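Local coordinates for odorant-binding protein 1F (Rattus norvegicus, PDB 3FIQ), which probably binds a wide variety of chemical odorants in the nasal epithelium, as a secreted carrier of the lipocalin family, at residues Q40-G45 against D96-H101; Q49-I54 against N86-L91; H101-D106 against E111-L116. All coordinates share one frame; numbering follows the deposited sequence.

In the fold
All three contacts belong to the curled antiparallel sheet that forms the lipocalin barrel. Contacts 1 and 2 span its interior, where side chains from non-adjacent strands meet; contact 3 joins two neighbouring strands of the wall. The centres of contacts 1 and 2 lie about 8 Å apart, and contact 2 is nested within the chain loop closed by contact 1. Contact 3 is centred about 12 Å from contact 2 and about 16 Å from contact 1, across the chain's centre from the latter. Strand 97-105 ties the set together: contacts 1 and 3 share its His-101, and strand 85-93 of contact 2 is its neighbour. In lipocalins the barrel interior is where small hydrophobic ligands bind.

Contact 1 (Q40-G45 against D96-H101); sequences QHMECG and DIIFFH
Met-42 reaches across the inside of the lipocalin barrel from strand 38-44 and meets Phe-100 and Ile-98 of strand 97-105. The backbones stand well apart, with Met-42 CA 11.7 Å from Ile-98 CA, so long side chains have to close the span. Methionine suits this place because it is long, unbranched and pliable: its CG lies anti to the carbonyl carbon, and a bend about the CG-SD bond (chi3 -74°) brings CE to Ile-98 CD1 and Phe-100 CZ.

The sulfur makes a Met-aromatic contact, with Met-42 SD 3.9 Å from Phe-100 CZ. The approach is oblique, the line from sulfur to ring centroid running 70° off the ring normal. Beyond it, Met-42 CE meets Ile-98 CD1 tip to tip at 4.1 Å and lies equally near Phe-100 CZ. Ile-98 also covers part of the ring from its own strand: its CG2 sits 3.6 Å above one face of the Phe-100 ring, offset toward the rim.

Trp-16 of strand 14-23 touches both Met-42 and Ile-98, and Val-90 touches Ile-98 and Phe-100, which adds to a buried apolar cluster. No hydrogen bond links the two segments. Dispersion and a polarisable sulfur hold the contact, and this part of the interior is apolar and weakly directional, consistent with a protein that accepts odorants of many shapes.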
# COMPACT_ATOMS: atom_id res chain seq x y z
N GLN A 40 0.40 0.87 -9.52
CA GLN A 40 0.91 0.66 -10.87
C GLN A 40 2.42 0.58 -10.95
O GLN A 40 2.97 -0.23 -11.72
CB GLN A 40 0.35 1.78 -11.75
CG GLN A 40 0.73 1.61 -13.23
CD GLN A 40 0.03 2.63 -14.09
OE1 GLN A 40 0.59 3.70 -14.40
NE2 GLN A 40 -1.19 2.32 -14.44
N HIS A 41 3.14 1.45 -10.24
CA HIS A 41 4.58 1.55 -10.43
C HIS A 41 5.23 2.20 -9.25
O HIS A 41 4.61 3.04 -8.59
CB HIS A 41 4.86 2.43 -11.70
CG HIS A 41 6.25 2.36 -12.24
ND1 HIS A 41 7.25 3.23 -11.81
CD2 HIS A 41 6.84 1.52 -13.15
CE1 HIS A 41 8.38 2.91 -12.44
NE2 HIS A 41 8.16 1.93 -13.27
N MET A 42 6.48 1.81 -8.98
CA MET A 42 7.31 2.46 -7.96
C MET A 42 8.64 2.78 -8.52
O MET A 42 9.22 2.03 -9.36
CB MET A 42 7.45 1.57 -6.75
CG MET A 42 6.17 1.29 -6.03
SD MET A 42 6.29 0.73 -4.30
CE MET A 42 6.84 -0.93 -4.55
N GLU A 43 9.21 3.92 -8.07
CA GLU A 43 10.54 4.26 -8.52
C GLU A 43 11.27 5.08 -7.47
O GLU A 43 10.73 6.06 -7.00
CB GLU A 43 10.46 5.06 -9.80
CG GLU A 43 11.77 5.51 -10.35
CD GLU A 43 11.59 6.56 -11.45
OE1 GLU A 43 10.45 7.00 -11.74
OE2 GLU A 43 12.62 6.99 -11.97
N CYS A 44 12.48 4.69 -7.09
CA CYS A 44 13.29 5.58 -6.29
C CYS A 44 14.71 5.62 -6.81
O CYS A 44 15.09 4.81 -7.66
CB CYS A 44 13.28 5.25 -4.81
SG CYS A 44 13.58 3.45 -4.40
N GLY A 45 15.51 6.54 -6.24
CA GLY A 45 16.89 6.73 -6.64
C GLY A 45 17.80 6.44 -5.49
O GLY A 45 17.44 5.74 -4.57
N ASP A 96 9.08 -10.51 -4.98
CA ASP A 96 7.86 -10.22 -5.73
C ASP A 96 6.63 -9.82 -4.91
O ASP A 96 5.58 -9.61 -5.47
CB ASP A 96 7.51 -11.35 -6.72
CG ASP A 96 7.33 -12.64 -6.05
OD1 ASP A 96 7.23 -12.63 -4.82
OD2 ASP A 96 7.28 -13.68 -6.73
N ILE A 97 6.81 -9.62 -3.60
CA ILE A 97 5.73 -9.23 -2.69
C ILE A 97 6.32 -8.29 -1.65
O ILE A 97 7.35 -8.58 -1.09
CB ILE A 97 5.12 -10.46 -1.99
CG1 ILE A 97 4.45 -11.41 -2.99
CG2 ILE A 97 4.21 -10.00 -0.88
CD1 ILE A 97 3.20 -10.85 -3.61
N ILE A 98 5.65 -7.18 -1.38
CA ILE A 98 5.94 -6.25 -0.29
C ILE A 98 4.72 -6.04 0.53
O ILE A 98 3.65 -5.76 -0.04
CB ILE A 98 6.49 -4.92 -0.80
CG1 ILE A 98 7.80 -5.17 -1.53
CG2 ILE A 98 6.72 -3.94 0.38
CD1 ILE A 98 8.41 -3.92 -2.16
N PHE A 99 4.81 -6.22 1.84
CA PHE A 99 3.79 -5.75 2.78
C PHE A 99 4.15 -4.38 3.36
O PHE A 99 5.20 -4.25 3.99
CB PHE A 99 3.66 -6.69 3.97
CG PHE A 99 3.10 -8.09 3.68
CD1 PHE A 99 2.82 -8.58 2.39
CD2 PHE A 99 2.76 -8.88 4.75
CE1 PHE A 99 2.31 -9.84 2.21
CE2 PHE A 99 2.27 -10.15 4.56
CZ PHE A 99 2.06 -10.63 3.33
N PHE A 100 3.37 -3.34 3.08
CA PHE A 100 3.55 -2.02 3.64
C PHE A 100 2.58 -1.81 4.77
O PHE A 100 1.47 -2.24 4.74
CB PHE A 100 3.21 -0.93 2.60
CG PHE A 100 4.22 -0.78 1.49
CD1 PHE A 100 5.38 -0.10 1.70
CD2 PHE A 100 3.95 -1.26 0.20
CE1 PHE A 100 6.28 0.10 0.66
CE2 PHE A 100 4.88 -1.06 -0.83
CZ PHE A 100 6.06 -0.36 -0.56
N HIS A 101 3.02 -1.08 5.79
CA HIS A 101 2.16 -0.58 6.82
C HIS A 101 2.09 0.93 6.62
O HIS A 101 3.10 1.59 6.33
CB HIS A 101 2.75 -0.82 8.19
CG HIS A 101 1.90 -0.32 9.29
ND1 HIS A 101 2.19 0.82 10.00
CD2 HIS A 101 0.78 -0.83 9.84
CE1 HIS A 101 1.26 1.01 10.91
NE2 HIS A 101 0.40 0.03 10.84

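Contact 2 (Q49-I54 against N86-L91); sequences QELKII and NYFHVL
Phe-88 of strand 85-93 points into the lipocalin barrel and touches Leu-51 and Ile-53 on strand 50-59, across the interior. It supplies more than half of the area buried here, as expected of an aromatic ring bridging strands whose nearest CA atoms, Leu-51 CA and Phe-88 CA, are 11.1 Å apart.

At its root, Phe-88 CB packs against the backbone oxygen of His-101 on the adjacent strand 97-105, whose Asn-102 also touches this side chain. Phe-88 CG sits between the backbone N and the carbonyl carbon (chi1 69°), a rotation that helps carry the CE2 and CZ side of the ring to strand 50-59. Further out, Phe-88 CD2 passes close to Phe-100 CD1, which brings the ring beside Phe-100 of contact 1. Next comes Phe-88 CE2, which receives Leu-51 CD2 at 4.0 Å; this methyl group lies at the ring edge, close to its plane. At the far end, Phe-88 CZ meets Ile-53 CD1 at 4.0 Å, the two side chains coming from opposite directions. Tyr-78 adds a nearly parallel ring neighbour, their planes about 15° apart.

Leucine and isoleucine fit their places because each carries a terminal methyl far enough from the backbone to touch the ring. Leu-51 and Ile-53 alternate with residues that point the other way: between them, Lys-52 faces away from the interior and folds back, its NZ donating to Glu-50 O at 3.1 Å from above the carbonyl plane, 47° out of it.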
# COMPACT_ATOMS: atom_id res chain seq x y z
N GLN A 49 15.69 7.48 -1.16
CA GLN A 49 15.31 8.63 -0.31
C GLN A 49 13.94 9.17 -0.79
O GLN A 49 13.10 9.60 0.00
CB GLN A 49 16.36 9.74 -0.33
CG GLN A 49 15.91 11.10 0.26
CD GLN A 49 15.55 11.03 1.72
OE1 GLN A 49 16.31 10.40 2.50
NE2 GLN A 49 14.37 11.65 2.13
N GLU A 50 13.72 9.12 -2.09
CA GLU A 50 12.58 9.74 -2.71
C GLU A 50 11.85 8.66 -3.47
O GLU A 50 12.33 8.26 -4.54
CB GLU A 50 13.03 10.93 -3.59
CG GLU A 50 11.98 11.90 -3.98
CD GLU A 50 12.55 13.29 -4.47
OE1 GLU A 50 13.02 14.21 -3.68
OE2 GLU A 50 12.54 13.43 -5.67
N LEU A 51 10.71 8.20 -2.97
CA LEU A 51 9.99 7.05 -3.56
C LEU A 51 8.73 7.51 -4.21
O LEU A 51 7.74 7.88 -3.56
CB LEU A 51 9.66 6.03 -2.43
CG LEU A 51 8.80 4.82 -2.80
CD1 LEU A 51 9.41 3.98 -3.87
CD2 LEU A 51 8.67 3.94 -1.55
N LYS A 52 8.72 7.43 -5.55
CA LYS A 52 7.55 7.81 -6.32
C LYS A 52 6.66 6.62 -6.53
O LYS A 52 7.10 5.60 -7.10
CB LYS A 52 8.01 8.33 -7.68
CG LYS A 52 8.50 9.78 -7.70
CD LYS A 52 9.89 9.94 -7.26
CE LYS A 52 10.92 9.21 -8.16
NZ LYS A 52 12.21 9.34 -7.43
N ILE A 53 5.41 6.70 -6.10
CA ILE A 53 4.47 5.62 -6.30
C ILE A 53 3.34 6.14 -7.17
O ILE A 53 2.70 7.11 -6.85
CB ILE A 53 3.93 5.13 -4.95
CG1 ILE A 53 5.07 4.63 -4.04
CG2 ILE A 53 2.89 4.05 -5.20
CD1 ILE A 53 4.57 4.23 -2.66
N ILE A 54 3.08 5.44 -8.28
CA ILE A 54 1.95 5.78 -9.17
C ILE A 54 0.90 4.71 -8.88
O ILE A 54 1.21 3.50 -8.82
CB ILE A 54 2.36 5.74 -10.64
CG1 ILE A 54 3.38 6.84 -10.89
CG2 ILE A 54 1.12 5.91 -11.54
CD1 ILE A 54 4.05 6.77 -12.28
N ASN A 86 0.46 10.71 5.54
CA ASN A 86 0.75 9.29 5.60
C ASN A 86 2.17 9.08 6.09
O ASN A 86 3.08 9.78 5.69
CB ASN A 86 0.57 8.66 4.19
CG ASN A 86 -0.82 8.90 3.68
OD1 ASN A 86 -1.73 8.13 3.95
ND2 ASN A 86 -0.99 10.02 2.94
N TYR A 87 2.29 8.03 6.86
CA TYR A 87 3.51 7.52 7.41
C TYR A 87 3.57 6.01 7.09
O TYR A 87 2.82 5.21 7.66
CB TYR A 87 3.52 7.71 8.91
CG TYR A 87 3.20 9.08 9.38
CD1 TYR A 87 1.90 9.46 9.63
CD2 TYR A 87 4.21 9.97 9.66
CE1 TYR A 87 1.60 10.72 10.09
CE2 TYR A 87 3.94 11.27 10.09
CZ TYR A 87 2.63 11.63 10.31
OH TYR A 87 2.30 12.86 10.76
N PHE A 88 4.44 5.63 6.15
CA PHE A 88 4.48 4.25 5.72
C PHE A 88 5.84 3.61 5.76
O PHE A 88 6.86 4.28 5.68
CB PHE A 88 3.78 4.09 4.36
CG PHE A 88 4.47 4.69 3.17
CD1 PHE A 88 4.17 5.98 2.72
CD2 PHE A 88 5.37 3.91 2.46
CE1 PHE A 88 4.78 6.47 1.59
CE2 PHE A 88 5.97 4.42 1.32
CZ PHE A 88 5.66 5.66 0.87
N HIS A 89 5.87 2.30 5.95
CA HIS A 89 7.14 1.59 6.00
C HIS A 89 6.94 0.14 5.57
O HIS A 89 5.82 -0.33 5.44
CB HIS A 89 7.82 1.72 7.39
CG HIS A 89 7.14 1.02 8.53
ND1 HIS A 89 5.98 1.46 9.12
CD2 HIS A 89 7.49 -0.09 9.22
CE1 HIS A 89 5.64 0.64 10.11
NE2 HIS A 89 6.53 -0.32 10.17
N VAL A 90 8.04 -0.60 5.40
CA VAL A 90 7.98 -1.96 4.89
C VAL A 90 7.96 -2.96 6.04
O VAL A 90 8.79 -2.88 6.92
CB VAL A 90 9.20 -2.20 4.01
CG1 VAL A 90 9.23 -3.69 3.53
CG2 VAL A 90 9.16 -1.26 2.80
N LEU A 91 6.97 -3.80 6.11
CA LEU A 91 6.89 -4.79 7.15
C LEU A 91 7.47 -6.10 6.69
O LEU A 91 8.00 -6.89 7.48
CB LEU A 91 5.43 -5.13 7.51
CG LEU A 91 4.52 -4.13 8.03
CD1 LEU A 91 3.12 -4.72 8.24
CD2 LEU A 91 5.07 -3.57 9.33

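Contact 3 (H101-D106 against E111-L116); sequences HNVNVD and ETNVIL
Asn-102 and Val-114 form a hydrogen-bonded antiparallel pair, with Asn-102 N donating to Val-114 O at 2.9 Å and Val-114 N to Asn-102 O at 2.8 Å. Asn-104 and Thr-112 repeat the pattern two residues on. Such pairs alternate with non-hydrogen-bonded ones, as in a regular beta hairpin, and the carbonyls of Val-114 and Thr-112 also receive CA-H...O contacts from His-101 and Val-103.

Side-chain bonds are added on both faces. His-101 CG lies anti to the backbone N (chi1 -179°), carrying the ring to Asn-113 and Ile-115. Here a water donates to Asn-113 OD1 at 2.6 Å and also hydrogen-bonds His-101 NE2. The direct bond from His-101 NE2 to Asn-113 OD1 is weak, 3.3 Å long and bent to 124°, with ring and amide planes 41° apart; the water offers a second link of shorter bonds. Asn-113 ND2 makes a weak hydrogen bond to Glu-111 OE2. On the other face, that of Asn-102, Asn-104, Thr-112 and Val-114, a second water links Asn-104 OD1 and Thr-112 OG1. Asparagine and threonine suit these places by bonding protein as well as water: Asn-104 ND2 donates to Asn-86 OD1, and Thr-112 OG1 bonds with Asn-25.

Packing surrounds these bonds. Val-103 CG1 lies 3.6 Å from Glu-111 CG, and Glu-111 OE2 lies back alongside the same methyl. Val-103 CG2 lies beside Asn-113 OD1, and Ile-115 CG1 touches the His-101 ring edge at CD2, 4.2 Å away. Beta-branched Val-103 and Ile-115 suit an extended strand.

Strand 85-93 pairs with 97-105 and strand 14-23 with 111-119, setting the hairpin within the barrel wall, while Ile-115 packs outward on Leu-132 and Leu-135 of helix 126-138.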
# COMPACT_ATOMS: atom_id res chain seq x y z
N HIS A 101 3.02 -1.08 5.79
CA HIS A 101 2.16 -0.58 6.82
C HIS A 101 2.09 0.93 6.62
O HIS A 101 3.10 1.59 6.33
CB HIS A 101 2.75 -0.82 8.19
CG HIS A 101 1.90 -0.32 9.29
ND1 HIS A 101 2.19 0.82 10.00
CD2 HIS A 101 0.78 -0.83 9.84
CE1 HIS A 101 1.26 1.01 10.91
NE2 HIS A 101 0.40 0.03 10.84
N ASN A 102 0.87 1.47 6.61
CA ASN A 102 0.64 2.90 6.50
C ASN A 102 -0.30 3.38 7.61
O ASN A 102 -1.23 2.70 7.99
CB ASN A 102 0.04 3.28 5.15
CG ASN A 102 -0.14 4.80 4.98
OD1 ASN A 102 -1.27 5.29 4.55
ND2 ASN A 102 0.84 5.54 5.25
N VAL A 103 0.02 4.53 8.20
CA VAL A 103 -0.87 5.26 9.07
C VAL A 103 -1.26 6.51 8.28
O VAL A 103 -0.41 7.33 7.87
CB VAL A 103 -0.20 5.67 10.39
CG1 VAL A 103 -1.23 6.44 11.20
CG2 VAL A 103 0.25 4.38 11.08
N ASN A 104 -2.53 6.63 8.03
CA ASN A 104 -3.15 7.85 7.40
C ASN A 104 -3.88 8.63 8.41
O ASN A 104 -4.71 8.09 9.19
CB ASN A 104 -4.07 7.43 6.30
CG ASN A 104 -4.88 8.54 5.70
OD1 ASN A 104 -6.01 8.77 6.11
ND2 ASN A 104 -4.30 9.29 4.73
N VAL A 105 -3.57 9.95 8.47
CA VAL A 105 -4.33 10.88 9.29
C VAL A 105 -5.04 11.82 8.40
O VAL A 105 -4.42 12.61 7.69
CB VAL A 105 -3.43 11.63 10.27
CG1 VAL A 105 -4.23 12.56 11.12
CG2 VAL A 105 -2.58 10.62 11.09
N ASP A 106 -6.35 11.64 8.30
CA ASP A 106 -7.10 12.36 7.29
C ASP A 106 -7.30 13.79 7.66
O ASP A 106 -6.88 14.23 8.72
CB ASP A 106 -8.32 11.60 6.85
CG ASP A 106 -9.52 11.73 7.75
OD1 ASP A 106 -9.55 12.60 8.62
OD2 ASP A 106 -10.53 10.94 7.52
N GLU A 111 -7.60 8.80 12.27
CA GLU A 111 -6.44 7.94 12.00
C GLU A 111 -6.85 6.58 11.57
O GLU A 111 -7.68 5.92 12.22
CB GLU A 111 -5.64 7.77 13.28
CG GLU A 111 -4.27 7.17 13.06
CD GLU A 111 -3.43 7.10 14.36
OE1 GLU A 111 -3.35 8.15 15.06
OE2 GLU A 111 -2.86 6.00 14.64
N THR A 112 -6.25 6.09 10.47
CA THR A 112 -6.50 4.79 9.91
C THR A 112 -5.15 4.07 9.77
O THR A 112 -4.17 4.60 9.24
CB THR A 112 -7.16 4.88 8.52
OG1 THR A 112 -8.35 5.70 8.58
CG2 THR A 112 -7.55 3.52 7.93
N ASN A 113 -5.12 2.87 10.31
CA ASN A 113 -4.01 1.93 10.17
C ASN A 113 -4.27 0.96 9.04
O ASN A 113 -5.30 0.33 9.01
CB ASN A 113 -3.78 1.20 11.50
CG ASN A 113 -2.93 2.07 12.46
OD1 ASN A 113 -1.73 1.92 12.52
ND2 ASN A 113 -3.55 3.00 13.13
N VAL A 114 -3.30 0.77 8.16
CA VAL A 114 -3.46 0.05 6.90
C VAL A 114 -2.28 -0.90 6.69
O VAL A 114 -1.14 -0.58 6.97
CB VAL A 114 -3.47 1.04 5.73
CG1 VAL A 114 -3.74 0.30 4.40
CG2 VAL A 114 -4.49 2.17 5.92
N ILE A 115 -2.57 -2.11 6.21
CA ILE A 115 -1.58 -2.98 5.64
C ILE A 115 -1.96 -3.14 4.18
O ILE A 115 -3.10 -3.47 3.87
CB ILE A 115 -1.38 -4.31 6.35
CG1 ILE A 115 -0.96 -4.02 7.77
CG2 ILE A 115 -0.34 -5.20 5.56
CD1 ILE A 115 -0.98 -5.36 8.65
N LEU A 116 -1.04 -2.81 3.28
CA LEU A 116 -1.25 -2.96 1.85
C LEU A 116 -0.23 -3.94 1.29
O LEU A 116 0.97 -3.84 1.57
CB LEU A 116 -1.08 -1.56 1.15
CG LEU A 116 -1.30 -1.62 -0.36
CD1 LEU A 116 -1.91 -0.32 -0.82
CD2 LEU A 116 -0.04 -1.77 -1.10
O HOH W 1 -1.28 -0.55 13.29
O HOH W 2 -7.77 8.12 8.12